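Long-range contacts in pectinesterase (Sitophilus oryzae, PDB 4PMH), which probably helps digest plant cell walls by hydrolysing the methyl esters of pectin to release methanol: residues A234-C239 with Y267-S272; I313-T318 with W357-S362. One frame throughout, in Å; residues are numbered along the deposited sequence.

Contact 1 (A234-C239 with Y267-S272); sequences AIFESC and YFVYKS
Ala234 to Glu237 and Tyr267 to Tyr270 run as parallel neighbouring strands, their axes 4.8 Å and 8° apart, and Phe236 bonds through both its backbone N and its backbone O, the N giving to Phe268 O (2.7 Å) and the O accepting from Tyr270 N (2.9 Å). Phe268 N to Ala234 O and Ser238 N to Tyr270 O continue the pattern at the two ends. On one face, Ala234 CB touches the Tyr267 ring at CD1 (3.6 Å), while the Phe236 ring crosses Val269 at a slant, CD2 to CG2 4.2 Å. This face is turned to the inside of the beta-helix, where Phe236 also stacks on Tyr216 and meets Phe241 edge-to-face. On the other face Ile235 CG2 approaches the rim of the Phe268 ring, and Tyr26 of helix 23-27 covers both residues. Glu237 and Tyr270 point outward side by side: an extended chain with CG anti to the backbone N (chi1 176°) brings Glu237 OE2 to the ring edge at Tyr270 CE2 (4.0 Å), carboxylate and ring turned 53° apart, while OE1 bonds Tyr215 OH. Lys271 CG lies over the centre of one face of the Tyr270 ring. Beyond the strands, Ser272 OG accepts Cys239 N at 2.9 Å and itself donates to Tyr270 O from above the carbonyl plane, and water 1 bridges Ser238 OG and Lys271 O. Such matched strands, each followed by a residue in the left-handed helical conformation (Ser238, Lys271), are adjacent coils of the right-handed parallel beta-helix of pectinesterases.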
ATOM      1  N   ALA A 234       7.697   0.134   4.475  1.00 14.45           N
ATOM      2  CA  ALA A 234       7.079   1.217   3.699  1.00 14.11           C
ATOM      3  C   ALA A 234       6.963   2.480   4.528  1.00 13.88           C
ATOM      4  O   ALA A 234       6.403   2.459   5.620  1.00 13.01           O
ATOM      5  CB  ALA A 234       5.712   0.794   3.182  1.00 14.18           C
ATOM      6  N   ILE A 235       7.529   3.566   4.000  1.00 13.68           N
ATOM      7  CA  ILE A 235       7.523   4.875   4.630  1.00 13.76           C
ATOM      8  C   ILE A 235       6.501   5.756   3.921  1.00 13.55           C
ATOM      9  O   ILE A 235       6.487   5.825   2.685  1.00 13.42           O
ATOM     10  CB  ILE A 235       8.914   5.525   4.519  1.00 14.65           C
ATOM     11  CG1 ILE A 235       9.921   4.687   5.300  1.00 15.81           C
ATOM     12  CG2 ILE A 235       8.895   6.971   4.979  1.00 14.42           C
ATOM     13  CD1 ILE A 235      11.358   4.915   4.877  1.00 16.64           C
ATOM     14  N   PHE A 236       5.646   6.414   4.698  1.00 12.81           N
ATOM     15  CA  PHE A 236       4.625   7.313   4.172  1.00 13.04           C
ATOM     16  C   PHE A 236       4.859   8.664   4.805  1.00 13.21           C
ATOM     17  O   PHE A 236       4.584   8.838   5.988  1.00 13.80           O
ATOM     18  CB  PHE A 236       3.233   6.825   4.549  1.00 13.12           C
ATOM     19  CG  PHE A 236       2.885   5.493   3.975  1.00 13.83           C
ATOM     20  CD1 PHE A 236       2.255   5.396   2.733  1.00 14.09           C
ATOM     21  CD2 PHE A 236       3.183   4.325   4.665  1.00 14.09           C
ATOM     22  CE1 PHE A 236       1.931   4.160   2.205  1.00 14.64           C
ATOM     23  CE2 PHE A 236       2.862   3.085   4.131  1.00 14.12           C
ATOM     24  CZ  PHE A 236       2.230   3.005   2.904  1.00 14.63           C
ATOM     25  N   GLU A 237       5.408   9.603   4.039  1.00 13.10           N
ATOM     26  CA  GLU A 237       5.740  10.930   4.565  1.00 13.98           C
ATOM     27  C   GLU A 237       4.896  11.979   3.840  1.00 13.65           C
ATOM     28  O   GLU A 237       4.875  12.013   2.594  1.00 12.89           O
ATOM     29  CB  GLU A 237       7.248  11.221   4.403  1.00 15.05           C
ATOM     30  CG  GLU A 237       7.637  12.608   4.847  1.00 17.16           C
ATOM     31  CD  GLU A 237       9.132  12.896   4.779  1.00 20.61           C
ATOM     32  OE1 GLU A 237       9.904  12.111   4.185  1.00 21.85           O
ATOM     33  OE2 GLU A 237       9.539  13.946   5.332  1.00 25.07           O
ATOM     34  N   SER A 238       4.207  12.821   4.614  1.00 12.88           N
ATOM     35  CA  SER A 238       3.329  13.866   4.069  1.00 13.05           C
ATOM     36  C   SER A 238       2.246  13.279   3.171  1.00 12.24           C
ATOM     37  O   SER A 238       1.974  13.778   2.102  1.00 12.49           O
ATOM     38  CB  SER A 238       4.109  14.956   3.344  1.00 13.58           C
ATOM     39  OG  SER A 238       5.115  15.465   4.218  1.00 15.96           O
ATOM     40  N   CYS A 239       1.637  12.214   3.642  1.00 12.58           N
ATOM     41  CA  CYS A 239       0.605  11.520   2.890  1.00 12.50           C
ATOM     42  C   CYS A 239      -0.729  11.758   3.560  1.00 12.86           C
ATOM     43  O   CYS A 239      -0.774  12.227   4.686  1.00 12.61           O
ATOM     44  CB  CYS A 239       0.911  10.023   2.845  1.00 13.00           C
ATOM     45  SG  CYS A 239       2.238   9.559   1.716  1.00 12.97           S
ATOM     46  N   TYR A 267       5.682  -0.608   8.647  1.00 13.07           N
ATOM     47  CA  TYR A 267       5.112   0.622   8.098  1.00 12.61           C
ATOM     48  C   TYR A 267       5.440   1.824   9.005  1.00 12.70           C
ATOM     49  O   TYR A 267       5.330   1.745  10.216  1.00 12.58           O
ATOM     50  CB  TYR A 267       3.604   0.448   7.903  1.00 12.57           C
ATOM     51  CG  TYR A 267       3.174  -0.515   6.813  1.00 12.57           C
ATOM     52  CD1 TYR A 267       4.051  -0.940   5.814  1.00 12.40           C
ATOM     53  CD2 TYR A 267       1.846  -0.980   6.757  1.00 12.64           C
ATOM     54  CE1 TYR A 267       3.629  -1.788   4.789  1.00 12.65           C
ATOM     55  CE2 TYR A 267       1.426  -1.818   5.744  1.00 12.78           C
ATOM     56  CZ  TYR A 267       2.325  -2.234   4.771  1.00 12.73           C
ATOM     57  OH  TYR A 267       1.897  -3.052   3.763  1.00 12.78           O
ATOM     58  N   PHE A 268       5.887   2.918   8.400  1.00 12.66           N
ATOM     59  CA  PHE A 268       6.177   4.162   9.103  1.00 12.57           C
ATOM     60  C   PHE A 268       5.373   5.291   8.472  1.00 12.29           C
ATOM     61  O   PHE A 268       5.575   5.645   7.287  1.00 12.59           O
ATOM     62  CB  PHE A 268       7.667   4.470   9.011  1.00 12.49           C
ATOM     63  CG  PHE A 268       8.108   5.637   9.837  1.00 12.39           C
ATOM     64  CD1 PHE A 268       7.905   5.678  11.198  1.00 12.71           C
ATOM     65  CD2 PHE A 268       8.772   6.678   9.242  1.00 12.89           C
ATOM     66  CE1 PHE A 268       8.343   6.760  11.952  1.00 12.84           C
ATOM     67  CE2 PHE A 268       9.229   7.756   9.981  1.00 13.21           C
ATOM     68  CZ  PHE A 268       9.012   7.802  11.330  1.00 12.69           C
ATOM     69  N   VAL A 269       4.435   5.818   9.251  1.00 11.78           N
ATOM     70  CA  VAL A 269       3.586   6.931   8.845  1.00 11.86           C
ATOM     71  C   VAL A 269       4.050   8.181   9.604  1.00 12.49           C
ATOM     72  O   VAL A 269       3.978   8.218  10.840  1.00 12.61           O
ATOM     73  CB  VAL A 269       2.121   6.617   9.158  1.00 11.76           C
ATOM     74  CG1 VAL A 269       1.254   7.813   8.846  1.00 11.87           C
ATOM     75  CG2 VAL A 269       1.650   5.377   8.388  1.00 11.66           C
ATOM     76  N   TYR A 270       4.531   9.185   8.863  1.00 12.53           N
ATOM     77  CA  TYR A 270       5.214  10.356   9.422  1.00 12.75           C
ATOM     78  C   TYR A 270       4.756  11.667   8.756  1.00 12.93           C
ATOM     79  O   TYR A 270       4.696  11.753   7.539  1.00 12.25           O
ATOM     80  CB  TYR A 270       6.703  10.178   9.210  1.00 13.18           C
ATOM     81  CG  TYR A 270       7.601  11.297   9.671  1.00 13.24           C
ATOM     82  CD1 TYR A 270       7.660  11.660  11.003  1.00 13.79           C
ATOM     83  CD2 TYR A 270       8.473  11.920   8.784  1.00 13.80           C
ATOM     84  CE1 TYR A 270       8.514  12.658  11.440  1.00 14.46           C
ATOM     85  CE2 TYR A 270       9.338  12.920   9.215  1.00 14.78           C
ATOM     86  CZ  TYR A 270       9.347  13.285  10.545  1.00 15.28           C
ATOM     87  OH  TYR A 270      10.187  14.287  10.979  1.00 17.81           O
ATOM     88  N   LYS A 271       4.436  12.680   9.571  1.00 12.83           N
ATOM     89  CA  LYS A 271       3.960  13.970   9.109  1.00 13.22           C
ATOM     90  C   LYS A 271       2.814  13.794   8.108  1.00 12.51           C
ATOM     91  O   LYS A 271       2.744  14.485   7.107  1.00 12.75           O
ATOM     92  CB  LYS A 271       5.092  14.771   8.476  1.00 14.40           C
ATOM     93  CG  LYS A 271       6.297  14.974   9.370  1.00 15.78           C
ATOM     94  CD  LYS A 271       5.968  15.891  10.524  1.00 18.63           C
ATOM     95  CE  LYS A 271       7.223  16.546  11.070  1.00 20.44           C
ATOM     96  NZ  LYS A 271       6.996  17.094  12.425  1.00 23.13           N
ATOM     97  N   SER A 272       1.916  12.875   8.405  1.00 12.27           N
ATOM     98  CA  SER A 272       0.806  12.548   7.516  1.00 12.30           C
ATOM     99  C   SER A 272      -0.541  12.900   8.175  1.00 12.94           C
ATOM    100  O   SER A 272      -0.580  13.396   9.316  1.00 12.27           O
ATOM    101  CB  SER A 272       0.892  11.060   7.133  1.00 12.61           C
ATOM    102  OG  SER A 272       1.961  10.842   6.183  1.00 12.82           O
TER
HETATM  103  O   HOH W   1       3.509  16.986   5.968  1.00 26.79           O

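Contact 2 (I313-T318 with W357-S362); sequences IIKEST and WEYNNS
Ile313 to Lys315 pairs in parallel with Trp357 to Tyr359 through backbone bonds from Ile314 N to Trp357 O, Tyr359 N to Ile314 O and Glu316 N to Tyr359 O; after the turn, Ser362 N to Ser317 O takes the pairing up again. The side-chain amide of Asn361 is gripped at both ends. Its CG, anti to the carbonyl carbon (chi1 -63°), is placed so that OD1 accepts Ser317 N at 2.9 Å, whereas ND2 gives one bond to Ile314 O (3.0 Å), from above that carbonyl's plane and on the face opposite Tyr359 N. The second ND2 bond runs to the anti lone pair of Glu358 OE2 (3.0 Å), in the amide plane, and Glu358 OE1 forms a salt bridge with Arg10. An alanine in place of Asn361 is likely to leave Ser317 N without its acceptor and Ile314 O without its second donor, with Glu358 then relying on Arg10 and Gln2. A further polar pair lies on the turn's more exposed side: Asn360 ND2 donates to Glu316 OE2 (3.1 Å) from above the carboxylate, amide and carboxylate planes 83° apart. Among the carbon contacts, Lys315 lies extended beside Tyr359, CE to CD2 3.6 Å, its NZ continuing to Phe21 O. Asn360 CB sits over one face of the same ring, nearer its margin than its centre. Ile313 CG1 meets the Trp357 indole at its edge, at CD1 (3.9 Å). The amide of Asn361 ties together the turns holding Glu316 and Asn360, both in left-handed conformation, in the last two coils at the C-terminal end of the right-handed parallel beta-helix.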
ATOM      1  N   ILE A 313       4.257   2.142  12.951  1.00 11.60           N
ATOM      2  CA  ILE A 313       4.393   3.324  13.783  1.00 11.65           C
ATOM      3  C   ILE A 313       3.779   4.540  13.083  1.00 11.23           C
ATOM      4  O   ILE A 313       4.104   4.832  11.932  1.00 11.03           O
ATOM      5  CB  ILE A 313       5.861   3.561  14.114  1.00 12.12           C
ATOM      6  CG1 ILE A 313       6.306   2.461  15.083  1.00 12.66           C
ATOM      7  CG2 ILE A 313       6.068   4.963  14.717  1.00 12.44           C
ATOM      8  CD1 ILE A 313       7.782   2.480  15.360  1.00 12.99           C
ATOM      9  N   ILE A 314       2.868   5.220  13.779  1.00 11.45           N
ATOM     10  CA  ILE A 314       2.329   6.504  13.319  1.00 11.63           C
ATOM     11  C   ILE A 314       2.924   7.584  14.197  1.00 11.96           C
ATOM     12  O   ILE A 314       2.662   7.626  15.396  1.00 11.98           O
ATOM     13  CB  ILE A 314       0.809   6.539  13.373  1.00 11.78           C
ATOM     14  CG1 ILE A 314       0.234   5.458  12.460  1.00 12.23           C
ATOM     15  CG2 ILE A 314       0.292   7.908  12.942  1.00 11.96           C
ATOM     16  CD1 ILE A 314      -1.222   5.150  12.705  1.00 12.31           C
ATOM     17  N   LYS A 315       3.759   8.425  13.595  1.00 12.86           N
ATOM     18  CA  LYS A 315       4.547   9.431  14.314  1.00 13.27           C
ATOM     19  C   LYS A 315       4.299  10.847  13.783  1.00 13.77           C
ATOM     20  O   LYS A 315       4.324  11.061  12.572  1.00 12.48           O
ATOM     21  CB  LYS A 315       6.027   9.118  14.121  1.00 14.42           C
ATOM     22  CG  LYS A 315       6.993  10.111  14.748  1.00 14.83           C
ATOM     23  CD  LYS A 315       8.368   9.469  14.846  1.00 16.32           C
ATOM     24  CE  LYS A 315       9.416  10.416  15.421  1.00 16.63           C
ATOM     25  NZ  LYS A 315      10.750   9.764  15.423  1.00 16.65           N
ATOM     26  N   GLU A 316       4.087  11.811  14.690  1.00 13.71           N
ATOM     27  CA  GLU A 316       3.962  13.230  14.321  1.00 14.97           C
ATOM     28  C   GLU A 316       2.996  13.457  13.166  1.00 14.10           C
ATOM     29  O   GLU A 316       3.245  14.216  12.241  1.00 13.97           O
ATOM     30  CB  GLU A 316       5.362  13.831  14.115  1.00 16.52           C
ATOM     31  CG  GLU A 316       6.111  13.742  15.438  1.00 18.52           C
ATOM     32  CD  GLU A 316       7.520  14.266  15.429  1.00 20.15           C
ATOM     33  OE1 GLU A 316       7.957  14.747  14.379  1.00 22.94           O
ATOM     34  OE2 GLU A 316       8.171  14.204  16.499  1.00 22.58           O
ATOM     35  N   SER A 317       1.871  12.760  13.249  1.00 13.61           N
ATOM     36  CA  SER A 317       0.838  12.843  12.252  1.00 13.34           C
ATOM     37  C   SER A 317      -0.452  13.409  12.861  1.00 14.36           C
ATOM     38  O   SER A 317      -0.638  13.423  14.085  1.00 13.58           O
ATOM     39  CB  SER A 317       0.595  11.470  11.645  1.00 12.85           C
ATOM     40  OG  SER A 317       1.701  11.078  10.852  1.00 12.75           O
ATOM     41  N   THR A 318      -1.317  13.879  11.975  1.00 14.06           N
ATOM     42  CA  THR A 318      -2.628  14.359  12.336  1.00 16.08           C
ATOM     43  C   THR A 318      -3.641  13.216  12.210  1.00 15.51           C
ATOM     44  O   THR A 318      -3.775  12.615  11.153  1.00 15.07           O
ATOM     45  CB  THR A 318      -3.027  15.516  11.405  1.00 16.86           C
ATOM     46  OG1 THR A 318      -2.124  16.624  11.607  1.00 19.15           O
ATOM     47  CG2 THR A 318      -4.450  15.960  11.673  1.00 17.66           C
ATOM     48  N   TRP A 357       2.277   1.144  17.199  1.00 12.55           N
ATOM     49  CA  TRP A 357       2.689   2.183  18.141  1.00 12.54           C
ATOM     50  C   TRP A 357       2.494   3.572  17.576  1.00 12.75           C
ATOM     51  O   TRP A 357       2.438   3.762  16.372  1.00 12.37           O
ATOM     52  CB  TRP A 357       4.176   2.042  18.510  1.00 12.49           C
ATOM     53  CG  TRP A 357       4.677   0.626  18.676  1.00 12.33           C
ATOM     54  CD1 TRP A 357       5.271  -0.157  17.713  1.00 12.50           C
ATOM     55  CD2 TRP A 357       4.663  -0.147  19.865  1.00 12.42           C
ATOM     56  NE1 TRP A 357       5.604  -1.374  18.237  1.00 13.17           N
ATOM     57  CE2 TRP A 357       5.247  -1.401  19.559  1.00 13.04           C
ATOM     58  CE3 TRP A 357       4.203   0.084  21.166  1.00 12.41           C
ATOM     59  CZ2 TRP A 357       5.374  -2.426  20.509  1.00 12.53           C
ATOM     60  CZ3 TRP A 357       4.327  -0.928  22.099  1.00 12.57           C
ATOM     61  CH2 TRP A 357       4.923  -2.172  21.760  1.00 12.55           C
ATOM     62  N   GLU A 358       2.444   4.556  18.465  1.00 13.16           N
ATOM     63  CA  GLU A 358       2.351   5.948  18.048  1.00 13.27           C
ATOM     64  C   GLU A 358       3.373   6.798  18.786  1.00 13.37           C
ATOM     65  O   GLU A 358       3.803   6.425  19.858  1.00 12.69           O
ATOM     66  CB  GLU A 358       0.988   6.488  18.380  1.00 13.44           C
ATOM     67  CG  GLU A 358      -0.136   5.876  17.585  1.00 13.54           C
ATOM     68  CD  GLU A 358      -1.448   6.339  18.135  1.00 13.90           C
ATOM     69  OE1 GLU A 358      -2.074   5.531  18.822  1.00 14.47           O
ATOM     70  OE2 GLU A 358      -1.811   7.520  17.942  1.00 13.28           O
ATOM     71  N   TYR A 359       3.701   7.964  18.237  1.00 13.61           N
ATOM     72  CA  TYR A 359       4.522   8.931  18.957  1.00 14.09           C
ATOM     73  C   TYR A 359       4.145  10.330  18.500  1.00 14.64           C
ATOM     74  O   TYR A 359       4.268  10.633  17.315  1.00 14.10           O
ATOM     75  CB  TYR A 359       6.013   8.726  18.663  1.00 14.70           C
ATOM     76  CG  TYR A 359       6.904   9.783  19.316  1.00 16.32           C
ATOM     77  CD1 TYR A 359       7.049   9.830  20.689  1.00 16.74           C
ATOM     78  CD2 TYR A 359       7.610  10.709  18.554  1.00 17.56           C
ATOM     79  CE1 TYR A 359       7.854  10.781  21.300  1.00 18.25           C
ATOM     80  CE2 TYR A 359       8.420  11.676  19.164  1.00 18.98           C
ATOM     81  CZ  TYR A 359       8.522  11.704  20.534  1.00 19.38           C
ATOM     82  OH  TYR A 359       9.323  12.643  21.173  1.00 23.17           O
ATOM     83  N   ASN A 360       3.697  11.175  19.428  1.00 15.34           N
ATOM     84  CA  ASN A 360       3.580  12.611  19.177  1.00 16.09           C
ATOM     85  C   ASN A 360       2.635  12.979  18.041  1.00 15.11           C
ATOM     86  O   ASN A 360       2.923  13.858  17.225  1.00 14.20           O
ATOM     87  CB  ASN A 360       4.987  13.168  18.905  1.00 18.46           C
ATOM     88  CG  ASN A 360       5.087  14.652  19.147  1.00 20.50           C
ATOM     89  OD1 ASN A 360       4.249  15.237  19.830  1.00 22.98           O
ATOM     90  ND2 ASN A 360       6.133  15.272  18.610  1.00 23.17           N
ATOM     91  N   ASN A 361       1.505  12.289  17.980  1.00 14.55           N
ATOM     92  CA  ASN A 361       0.462  12.624  17.030  1.00 13.84           C
ATOM     93  C   ASN A 361      -0.436  13.721  17.610  1.00 14.40           C
ATOM     94  O   ASN A 361      -0.380  14.030  18.802  1.00 13.95           O
ATOM     95  CB  ASN A 361      -0.349  11.375  16.671  1.00 13.40           C
ATOM     96  CG  ASN A 361       0.486  10.315  15.993  1.00 13.23           C
ATOM     97  OD1 ASN A 361       1.352  10.627  15.170  1.00 12.94           O
ATOM     98  ND2 ASN A 361       0.248   9.035  16.355  1.00 13.38           N
ATOM     99  N   SER A 362      -1.225  14.345  16.753  1.00 15.39           N
ATOM    100  CA  SER A 362      -2.134  15.376  17.186  1.00 16.49           C
ATOM    101  C   SER A 362      -3.406  15.274  16.411  1.00 16.65           C
ATOM    102  O   SER A 362      -3.548  14.371  15.566  1.00 16.65           O
ATOM    103  CB  SER A 362      -1.487  16.755  17.028  1.00 17.29           C
ATOM    104  OG  SER A 362      -1.067  16.954  15.702  1.00 18.72           O
TER

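In the fold
Both contacts pair successive coils of one parallel sheet, and they meet where strand 267-270 lies beside strand 311-315: Lys315 N probably bonds Val269 O, and Thr318 N probably bonds Ser272 O. Contact 1 is the more buried, rich in aromatic and aliphatic carbon, with Tyr267 about 7 Å, between side chains, from Trp292, a probable substrate-binding residue. Contact 2 lies farther from the chain's centre and involves the outermost strand 355-359, with more of its bonding carried by amides and carboxylates. At corresponding turn positions, Ser272 and Asn361 each accept a backbone N-H from the preceding coil. A salt bridge from Lys271 NZ to Glu316 OE1 joins the two contacts at their turns.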